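Local coordinates for protein p13 MTCP-1 (Homo sapiens, PDB 1A1X) that enhances the phosphorylation and activation of the kinases AKT1 and AKT2, whose PH domains it binds, and is encoded by a proto-oncogene involved in T-cell malignancies, at residues A[11-16]-A[23-28]; A[44-49]-A[95-100]; A[87-92]-A[101-106]. All blocks are in the same frame, centred on the assembly; numbering follows the deposited sequence.

Contact 1. Residues A[11-16]-A[23-28]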
loop_
_atom_site.group_PDB
_atom_site.type_symbol
_atom_site.label_atom_id
_atom_site.label_comp_id
_atom_site.label_asym_id
_atom_site.label_seq_id
_atom_site.Cartn_x
_atom_site.Cartn_y
_atom_site.Cartn_z
ATOM N N PRO A 11 6.101 11.740 9.432
ATOM C CA PRO A 11 7.030 12.830 9.742
ATOM C C PRO A 11 6.561 14.193 9.225
ATOM O O PRO A 11 5.981 14.300 8.148
ATOM C CB PRO A 11 8.333 12.378 9.068
ATOM C CG PRO A 11 7.874 11.523 7.956
ATOM C CD PRO A 11 6.756 10.723 8.591
ATOM N N ASP A 12 6.765 15.218 10.046
ATOM C CA ASP A 12 6.411 16.590 9.709
ATOM C C ASP A 12 7.199 17.045 8.475
ATOM O O ASP A 12 6.716 17.835 7.660
ATOM C CB ASP A 12 6.705 17.488 10.909
ATOM C CG ASP A 12 6.639 18.946 10.567
ATOM O OD1 ASP A 12 5.539 19.428 10.209
ATOM O OD2 ASP A 12 7.700 19.603 10.641
ATOM N N HIS A 13 8.429 16.561 8.362
ATOM C CA HIS A 13 9.263 16.884 7.214
ATOM C C HIS A 13 10.388 15.890 6.953
ATOM O O HIS A 13 10.801 15.122 7.840
ATOM C CB HIS A 13 9.799 18.318 7.291
ATOM C CG HIS A 13 10.683 18.586 8.467
ATOM N ND1 HIS A 13 10.295 19.391 9.517
ATOM C CD2 HIS A 13 11.960 18.214 8.727
ATOM C CE1 HIS A 13 11.298 19.509 10.370
ATOM N NE2 HIS A 13 12.321 18.806 9.914
ATOM N N LEU A 14 10.833 15.871 5.700
ATOM C CA LEU A 14 11.910 14.999 5.262
ATOM C C LEU A 14 12.871 15.829 4.421
ATOM O O LEU A 14 12.474 16.424 3.416
ATOM C CB LEU A 14 11.344 13.844 4.442
ATOM C CG LEU A 14 10.501 12.858 5.256
ATOM C CD1 LEU A 14 9.563 12.060 4.368
ATOM C CD2 LEU A 14 11.427 11.954 6.029
ATOM N N TRP A 15 14.115 15.924 4.879
ATOM C CA TRP A 15 15.135 16.685 4.177
ATOM C C TRP A 15 16.135 15.702 3.593
ATOM O O TRP A 15 16.653 14.850 4.304
ATOM C CB TRP A 15 15.879 17.634 5.129
ATOM C CG TRP A 15 15.099 18.806 5.676
ATOM C CD1 TRP A 15 14.631 18.951 6.949
ATOM C CD2 TRP A 15 14.799 20.035 5.001
ATOM N NE1 TRP A 15 14.072 20.196 7.114
ATOM C CE2 TRP A 15 14.161 20.880 5.933
ATOM C CE3 TRP A 15 15.013 20.506 3.697
ATOM C CZ2 TRP A 15 13.736 22.175 5.605
ATOM C CZ3 TRP A 15 14.588 21.802 3.369
ATOM C CH2 TRP A 15 13.960 22.616 4.321
ATOM N N VAL A 16 16.421 15.844 2.302
ATOM C CA VAL A 16 17.368 14.982 1.610
ATOM C C VAL A 16 18.789 15.161 2.160
ATOM O O VAL A 16 19.163 16.248 2.635
ATOM C CB VAL A 16 17.355 15.283 0.079
ATOM C CG1 VAL A 16 17.982 16.635 -0.212
ATOM C CG2 VAL A 16 18.044 14.191 -0.692
ATOM N N ARG A 23 16.096 12.639 5.993
ATOM C CA ARG A 23 16.116 12.687 7.453
ATOM C C ARG A 23 14.910 13.498 7.930
ATOM O O ARG A 23 14.585 14.528 7.338
ATOM C CB ARG A 23 17.411 13.315 7.966
ATOM C CG ARG A 23 18.606 12.393 7.892
ATOM C CD ARG A 23 19.724 12.898 8.774
ATOM N NE ARG A 23 20.194 14.206 8.339
ATOM C CZ ARG A 23 21.416 14.673 8.565
ATOM N NH1 ARG A 23 22.302 13.934 9.228
ATOM N NH2 ARG A 23 21.758 15.874 8.114
ATOM N N ASP A 24 14.228 13.023 8.968
ATOM C CA ASP A 24 13.058 13.727 9.486
ATOM C C ASP A 24 13.428 14.636 10.650
ATOM O O ASP A 24 14.605 14.811 10.957
ATOM C CB ASP A 24 11.934 12.744 9.875
ATOM C CG ASP A 24 12.349 11.744 10.952
ATOM O OD1 ASP A 24 13.281 12.016 11.720
ATOM O OD2 ASP A 24 11.727 10.673 11.043
ATOM N N GLU A 25 12.423 15.205 11.298
ATOM C CA GLU A 25 12.642 16.102 12.428
ATOM C C GLU A 25 13.368 15.472 13.628
ATOM O O GLU A 25 13.848 16.188 14.503
ATOM C CB GLU A 25 11.309 16.677 12.896
ATOM C CG GLU A 25 10.311 15.626 13.386
ATOM C CD GLU A 25 9.323 15.197 12.319
ATOM O OE1 GLU A 25 9.690 15.170 11.122
ATOM O OE2 GLU A 25 8.171 14.887 12.689
ATOM N N TYR A 26 13.427 14.141 13.672
ATOM C CA TYR A 26 14.092 13.412 14.755
ATOM C C TYR A 26 15.480 12.915 14.377
ATOM O O TYR A 26 16.097 12.168 15.142
ATOM C CB TYR A 26 13.260 12.207 15.177
ATOM C CG TYR A 26 11.878 12.555 15.634
ATOM C CD1 TYR A 26 11.664 13.595 16.532
ATOM C CD2 TYR A 26 10.776 11.843 15.171
ATOM C CE1 TYR A 26 10.386 13.921 16.961
ATOM C CE2 TYR A 26 9.489 12.159 15.595
ATOM C CZ TYR A 26 9.303 13.199 16.486
ATOM O OH TYR A 26 8.038 13.528 16.904
ATOM N N GLN A 27 15.955 13.314 13.197
ATOM C CA GLN A 27 17.263 12.906 12.676
ATOM C C GLN A 27 17.301 11.446 12.232
ATOM O O GLN A 27 18.369 10.890 11.987
ATOM C CB GLN A 27 18.377 13.166 13.695
ATOM C CG GLN A 27 18.669 14.635 13.957
ATOM C CD GLN A 27 19.614 14.824 15.134
ATOM O OE1 GLN A 27 19.185 15.178 16.242
ATOM N NE2 GLN A 27 20.904 14.560 14.910
ATOM N N ARG A 28 16.132 10.824 12.137
ATOM C CA ARG A 28 16.045 9.444 11.691
ATOM C C ARG A 28 16.119 9.416 10.167
ATOM O O ARG A 28 15.612 10.312 9.490
ATOM C CB ARG A 28 14.733 8.818 12.150
ATOM C CG ARG A 28 14.616 8.686 13.646
ATOM C CD ARG A 28 13.304 8.067 14.005
ATOM N NE ARG A 28 12.211 8.805 13.390
ATOM C CZ ARG A 28 10.935 8.447 13.457
ATOM N NH1 ARG A 28 10.586 7.348 14.119
ATOM N NH2 ARG A 28 10.008 9.185 12.858
HETATM O O HOH W 1 18.914 15.985 5.837
#

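Contact 2. Residues A[44-49]-A[95-100]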
loop_
_atom_site.group_PDB
_atom_site.type_symbol
_atom_site.label_atom_id
_atom_site.label_comp_id
_atom_site.label_asym_id
_atom_site.label_seq_id
_atom_site.Cartn_x
_atom_site.Cartn_y
_atom_site.Cartn_z
ATOM N N ARG A 44 8.205 5.130 -2.555
ATOM C CA ARG A 44 7.974 4.282 -1.396
ATOM C C ARG A 44 9.108 4.655 -0.451
ATOM O O ARG A 44 10.277 4.558 -0.805
ATOM C CB ARG A 44 8.025 2.808 -1.792
ATOM C CG ARG A 44 7.588 1.856 -0.692
ATOM C CD ARG A 44 7.018 0.582 -1.291
ATOM N NE ARG A 44 7.973 -0.071 -2.172
ATOM C CZ ARG A 44 8.924 -0.906 -1.768
ATOM N NH1 ARG A 44 9.059 -1.203 -0.482
ATOM N NH2 ARG A 44 9.733 -1.455 -2.659
ATOM N N VAL A 45 8.751 5.161 0.721
ATOM C CA VAL A 45 9.746 5.623 1.680
ATOM C C VAL A 45 9.657 4.828 2.973
ATOM O O VAL A 45 8.598 4.764 3.603
ATOM C CB VAL A 45 9.554 7.147 1.985
ATOM C CG1 VAL A 45 10.823 7.736 2.539
ATOM C CG2 VAL A 45 9.108 7.910 0.726
ATOM N N GLN A 46 10.780 4.224 3.355
ATOM C CA GLN A 46 10.853 3.416 4.563
ATOM C C GLN A 46 11.871 3.938 5.571
ATOM O O GLN A 46 12.988 4.327 5.210
ATOM C CB GLN A 46 11.184 1.961 4.211
ATOM C CG GLN A 46 10.098 1.255 3.425
ATOM C CD GLN A 46 10.421 -0.200 3.189
ATOM O OE1 GLN A 46 11.527 -0.644 3.469
ATOM N NE2 GLN A 46 9.454 -0.954 2.670
ATOM N N GLN A 47 11.479 3.909 6.843
ATOM C CA GLN A 47 12.332 4.366 7.931
ATOM C C GLN A 47 13.299 3.250 8.302
ATOM O O GLN A 47 12.970 2.338 9.062
ATOM C CB GLN A 47 11.481 4.783 9.138
ATOM C CG GLN A 47 12.133 5.827 10.042
ATOM C CD GLN A 47 13.199 5.239 10.936
ATOM O OE1 GLN A 47 12.888 4.704 12.000
ATOM N NE2 GLN A 47 14.459 5.326 10.515
ATOM N N ILE A 48 14.478 3.314 7.700
ATOM C CA ILE A 48 15.534 2.347 7.933
ATOM C C ILE A 48 16.808 3.113 8.264
ATOM O O ILE A 48 17.133 4.113 7.611
ATOM C CB ILE A 48 15.765 1.469 6.676
ATOM C CG1 ILE A 48 14.484 0.683 6.347
ATOM C CG2 ILE A 48 16.960 0.517 6.887
ATOM C CD1 ILE A 48 14.555 -0.126 5.050
ATOM N N GLN A 49 17.499 2.654 9.304
ATOM C CA GLN A 49 18.757 3.242 9.757
ATOM C C GLN A 49 19.877 2.912 8.761
ATOM O O GLN A 49 20.220 1.750 8.556
ATOM C CB GLN A 49 19.095 2.680 11.138
ATOM C CG GLN A 49 20.339 3.252 11.790
ATOM C CD GLN A 49 20.515 2.743 13.214
ATOM O OE1 GLN A 49 19.676 3.001 14.093
ATOM N NE2 GLN A 49 21.594 2.001 13.447
ATOM N N ARG A 95 6.631 -5.628 7.648
ATOM C CA ARG A 95 7.743 -6.458 8.090
ATOM C C ARG A 95 8.559 -5.756 9.181
ATOM O O ARG A 95 9.778 -5.905 9.259
ATOM C CB ARG A 95 8.620 -6.873 6.900
ATOM C CG ARG A 95 8.075 -8.067 6.098
ATOM C CD ARG A 95 6.708 -7.794 5.469
ATOM N NE ARG A 95 6.150 -8.968 4.790
ATOM C CZ ARG A 95 5.675 -8.967 3.544
ATOM N NH1 ARG A 95 5.681 -7.851 2.819
ATOM N NH2 ARG A 95 5.199 -10.089 3.014
ATOM N N GLY A 96 7.867 -4.978 10.011
ATOM C CA GLY A 96 8.512 -4.271 11.107
ATOM C C GLY A 96 9.089 -2.902 10.799
ATOM O O GLY A 96 9.602 -2.235 11.701
ATOM N N VAL A 97 8.985 -2.474 9.543
ATOM C CA VAL A 97 9.503 -1.176 9.111
ATOM C C VAL A 97 8.372 -0.233 8.730
ATOM O O VAL A 97 7.446 -0.620 8.010
ATOM C CB VAL A 97 10.440 -1.343 7.894
ATOM C CG1 VAL A 97 10.929 0.003 7.391
ATOM C CG2 VAL A 97 11.617 -2.210 8.269
ATOM N N GLN A 98 8.453 1.005 9.210
ATOM C CA GLN A 98 7.449 2.021 8.905
ATOM C C GLN A 98 7.595 2.413 7.429
ATOM O O GLN A 98 8.706 2.684 6.950
ATOM C CB GLN A 98 7.632 3.243 9.803
ATOM C CG GLN A 98 6.478 4.218 9.758
ATOM C CD GLN A 98 6.641 5.356 10.744
ATOM O OE1 GLN A 98 5.976 6.388 10.636
ATOM N NE2 GLN A 98 7.531 5.174 11.718
ATOM N N GLU A 99 6.472 2.452 6.719
ATOM C CA GLU A 99 6.497 2.765 5.300
ATOM C C GLU A 99 5.462 3.784 4.828
ATOM O O GLU A 99 4.292 3.714 5.195
ATOM C CB GLU A 99 6.337 1.470 4.492
ATOM C CG GLU A 99 6.163 1.699 3.004
ATOM C CD GLU A 99 5.945 0.419 2.239
ATOM O OE1 GLU A 99 6.908 -0.352 2.070
ATOM O OE2 GLU A 99 4.817 0.188 1.785
ATOM N N LEU A 100 5.914 4.732 4.010
ATOM C CA LEU A 100 5.032 5.739 3.430
ATOM C C LEU A 100 4.981 5.447 1.952
ATOM O O LEU A 100 5.999 5.083 1.364
ATOM C CB LEU A 100 5.595 7.149 3.610
ATOM C CG LEU A 100 5.499 7.856 4.960
ATOM C CD1 LEU A 100 6.333 9.126 4.915
ATOM C CD2 LEU A 100 4.051 8.173 5.280
HETATM O O HOH W 2 10.757 1.622 10.974
#

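Contact 3. Residues A[87-92]-A[101-106]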
loop_
_atom_site.group_PDB
_atom_site.type_symbol
_atom_site.label_atom_id
_atom_site.label_comp_id
_atom_site.label_asym_id
_atom_site.label_seq_id
_atom_site.Cartn_x
_atom_site.Cartn_y
_atom_site.Cartn_z
ATOM N N GLN A 87 0.369 12.733 -2.520
ATOM C CA GLN A 87 -0.674 12.111 -1.718
ATOM C C GLN A 87 -0.135 10.934 -0.918
ATOM O O GLN A 87 0.587 10.105 -1.459
ATOM C CB GLN A 87 -1.792 11.603 -2.643
ATOM C CG GLN A 87 -2.974 10.970 -1.921
ATOM C CD GLN A 87 -3.760 11.979 -1.099
ATOM O OE1 GLN A 87 -4.257 12.974 -1.632
ATOM N NE2 GLN A 87 -3.878 11.728 0.204
ATOM N N ILE A 88 -0.445 10.869 0.373
ATOM C CA ILE A 88 -0.009 9.724 1.167
ATOM C C ILE A 88 -1.065 8.656 0.882
ATOM O O ILE A 88 -2.212 8.794 1.301
ATOM C CB ILE A 88 0.012 10.024 2.685
ATOM C CG1 ILE A 88 1.085 11.064 3.022
ATOM C CG2 ILE A 88 0.290 8.743 3.475
ATOM C CD1 ILE A 88 1.016 11.568 4.468
ATOM N N GLN A 89 -0.709 7.646 0.093
ATOM C CA GLN A 89 -1.655 6.578 -0.241
ATOM C C GLN A 89 -1.760 5.555 0.878
ATOM O O GLN A 89 -2.808 4.933 1.072
ATOM C CB GLN A 89 -1.305 5.941 -1.574
ATOM C CG GLN A 89 -1.297 6.961 -2.687
ATOM C CD GLN A 89 -1.406 6.316 -4.038
ATOM O OE1 GLN A 89 -0.434 5.793 -4.563
ATOM N NE2 GLN A 89 -2.601 6.341 -4.607
ATOM N N HIS A 90 -0.651 5.345 1.579
ATOM C CA HIS A 90 -0.658 4.479 2.752
ATOM C C HIS A 90 0.538 4.728 3.667
ATOM O O HIS A 90 1.589 5.205 3.231
ATOM C CB HIS A 90 -0.915 2.991 2.424
ATOM C CG HIS A 90 0.287 2.218 1.981
ATOM N ND1 HIS A 90 1.523 2.339 2.578
ATOM C CD2 HIS A 90 0.420 1.258 1.039
ATOM C CE1 HIS A 90 2.364 1.487 2.024
ATOM N NE2 HIS A 90 1.720 0.820 1.086
ATOM N N HIS A 91 0.306 4.514 4.955
ATOM C CA HIS A 91 1.309 4.694 5.992
ATOM C C HIS A 91 1.114 3.516 6.928
ATOM O O HIS A 91 0.203 3.499 7.751
ATOM C CB HIS A 91 1.062 6.009 6.737
ATOM C CG HIS A 91 2.034 6.278 7.847
ATOM N ND1 HIS A 91 1.765 7.163 8.867
ATOM C CD2 HIS A 91 3.281 5.804 8.078
ATOM C CE1 HIS A 91 2.806 7.225 9.679
ATOM N NE2 HIS A 91 3.739 6.410 9.222
ATOM N N LEU A 92 1.976 2.521 6.782
ATOM C CA LEU A 92 1.869 1.324 7.585
ATOM C C LEU A 92 3.196 0.701 7.958
ATOM O O LEU A 92 4.264 1.174 7.562
ATOM C CB LEU A 92 0.968 0.293 6.883
ATOM C CG LEU A 92 0.854 0.311 5.356
ATOM C CD1 LEU A 92 2.037 -0.356 4.738
ATOM C CD2 LEU A 92 -0.409 -0.379 4.917
ATOM N N LEU A 101 3.782 5.501 1.378
ATOM C CA LEU A 101 3.620 5.313 -0.057
ATOM C C LEU A 101 3.046 6.633 -0.560
ATOM O O LEU A 101 1.885 6.966 -0.290
ATOM C CB LEU A 101 2.686 4.145 -0.403
ATOM C CG LEU A 101 2.629 3.931 -1.924
ATOM C CD1 LEU A 101 3.996 3.499 -2.434
ATOM C CD2 LEU A 101 1.552 2.915 -2.299
ATOM N N LEU A 102 3.896 7.392 -1.254
ATOM C CA LEU A 102 3.554 8.712 -1.789
ATOM C C LEU A 102 3.290 8.718 -3.286
ATOM O O LEU A 102 3.996 8.072 -4.053
ATOM C CB LEU A 102 4.692 9.695 -1.501
ATOM C CG LEU A 102 5.141 9.842 -0.052
ATOM C CD1 LEU A 102 6.304 10.834 0.050
ATOM C CD2 LEU A 102 3.963 10.296 0.785
ATOM N N LYS A 103 2.314 9.514 -3.700
ATOM C CA LYS A 103 1.975 9.616 -5.105
ATOM C C LYS A 103 2.011 11.073 -5.536
ATOM O O LYS A 103 1.294 11.905 -4.981
ATOM C CB LYS A 103 0.579 9.034 -5.357
ATOM C CG LYS A 103 0.175 9.003 -6.834
ATOM C CD LYS A 103 -1.209 8.428 -7.017
ATOM C CE LYS A 103 -1.576 8.407 -8.475
ATOM N NZ LYS A 103 -2.873 7.732 -8.712
ATOM N N LEU A 104 2.849 11.377 -6.522
ATOM C CA LEU A 104 2.960 12.744 -7.029
ATOM C C LEU A 104 1.714 13.094 -7.828
ATOM O O LEU A 104 1.405 12.442 -8.822
ATOM C CB LEU A 104 4.206 12.901 -7.902
ATOM C CG LEU A 104 4.364 14.276 -8.542
ATOM C CD1 LEU A 104 4.395 15.363 -7.475
ATOM C CD2 LEU A 104 5.619 14.295 -9.379
ATOM N N LEU A 105 0.990 14.100 -7.358
ATOM C CA LEU A 105 -0.235 14.551 -7.996
ATOM C C LEU A 105 0.046 15.651 -9.019
ATOM O O LEU A 105 1.060 16.348 -8.928
ATOM C CB LEU A 105 -1.196 15.073 -6.929
ATOM C CG LEU A 105 -1.627 14.074 -5.851
ATOM C CD1 LEU A 105 -2.473 14.790 -4.803
ATOM C CD2 LEU A 105 -2.408 12.941 -6.472
ATOM N N PRO A 106 -0.839 15.806 -10.021
ATOM C CA PRO A 106 -0.650 16.841 -11.046
ATOM C C PRO A 106 -0.788 18.203 -10.396
ATOM O O PRO A 106 -1.582 18.364 -9.466
ATOM C CB PRO A 106 -1.785 16.561 -12.033
ATOM C CG PRO A 106 -2.843 15.927 -11.182
ATOM C CD PRO A 106 -2.053 15.013 -10.284
#

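Contact 1. Residues A[11-16]-A[23-28]
E25 reaches back across the pair and offers its carboxylate to the backbone amides of D12 and H13. The firmer bond is D12 N to E25 OE2, 3.0 Å and nearly straight, meeting the oxygen on its syn side; H13 N to E25 OE1 is weak at 3.3 Å. The bend at chi2 (-96°) turns the carboxylate back to the two amides, and OE1 lies over one face of the H13 ring. E25 CB packs against the same ring, 3.8 Å from H13 CE1. The imidazole is tied in turn by ND1 to D12 OD2 at 2.8 Å.

W15 and R23 form a hydrogen-bonded antiparallel pair, W15 N to R23 O at 2.9 Å and R23 N to W15 O at 2.8 Å. The turn that carries E25 is set by D24: OD1 accepts from Y26 N, which makes an Asx turn, and from R28 N on the opposite face of the carboxylate plane. R28 NE and NH2 grip OD2 side-on in a salt bridge, and W30 NE1 also bonds it. The arrangement is a beta hairpin of strands 13-16 and 21-24, followed by the type I turn D24-Q27, in the closed antiparallel barrel of the TCL1 family.

Contact 2. Residues A[44-49]-A[95-100]
E99 and Q46 face each other as a non-hydrogen-bonded pair where strands 41-46 and 97-104 run antiparallel, a step in the closed beta barrel of the TCL1 family that joins residues distant in sequence. With CG anti to the backbone N (chi1 172°) and the rest extended, the E99 chain runs out between Q46 and R44. Its CB touches Q46 CG at 3.9 Å. The next carbon, CG, lies against R44 CG, and CD rests 3.7 Å from that same R44 carbon. At the tip, OE1 takes Q46 NE2 at 2.7 Å through its anti lone pair, with amide and carboxylate nearly coplanar, 16° apart. A second donor, R44 NH1, has OE1 at the edge of its guanidinium, in plane, but the bond, part of a salt bridge, is weak at 3.4 Å; the stronger partner of R44 is E35. OE2 lies over the aliphatic part of R44, 3.8 Å from its CD. Replacing E99 by an alanine is likely to leave Q46 NE2 without its acceptor, free that amide to turn, and leave R44 with E35 as its main carboxylate partner.

On the face away from E99 and Q46, V45 and L100 pair by two backbone bonds, and their buried side chains meet at the CB atoms. Two residues before E99, V97 CG1 fills the angle between Q46 CB and I48 CG1, crossing both chains at about a right angle. Q47 N bonds Q98 O at 3.0 Å, after which a water takes over the pairing: it donates to Q47 O and accepts from Q98 N, each at 3.0 Å.

Contact 3. Residues A[87-92]-A[101-106]
H90 turns one ring face to L101, whose CB sits over the centre, 3.6 Å from the H90 ring centroid and only 9° off the normal: a CH-pi contact. L92, two residues on, covers the opposite face near the rim, so the imidazole is sandwiched between aliphatic groups.

Q89 and H90 both stand against L101, a classic beta bulge that shifts the register by one. L101 uses both its backbone groups here, its O accepting Q89 N at 2.7 Å, close to head-on, and its N donating to H90 O. The Q89 chain, extended beyond CG, crosses the K103 chain obliquely, and its NE2 packs on K103 CD at 3.5 Å. All four torsions of K103 are near 180°, which carries NZ well past the amide. On the face away from H90, I88 and L102 lie side by side and point the same way, I88 CG1 meeting L102 CD2 at 3.7 Å, with Y78 beside both.

Q89 OE1 accepts from R42, while K103 NZ bonds G4 O of the second subunit and forms a salt bridge with E5 of that subunit, which Q89 NE2 also meets; H90 faces H90 of the second subunit with parallel rings. The chemistry thus divides the hairpin of strands 85-94 and 97-104 into an apolar I88-L102 face and a face on which the Q89 NE2 and K103 NZ groups meet the second subunit.

In the fold
All three contacts belong to one closed antiparallel barrel. Contacts 2 and 3 share strand 97-104, their centres about 14 Å apart, and are joined by two probable hydrogen bonds: E99 N lies 2.7 Å from L92 O, and Q98 OE1 2.6 Å from H91 NE2. Contact 1, about 13 Å from contact 2 between centres, touches it through packing, R28 CB to Q47 NE2 at 3.9 Å and P11 CD to L100 CD1 at 4.0 Å. Contacts 1 and 3 lie on opposite sides of the chain's centre, about 17 Å apart between centres, and do not touch. Contacts 2 and 3 also reach the second subunit, whereas contact 1 does not.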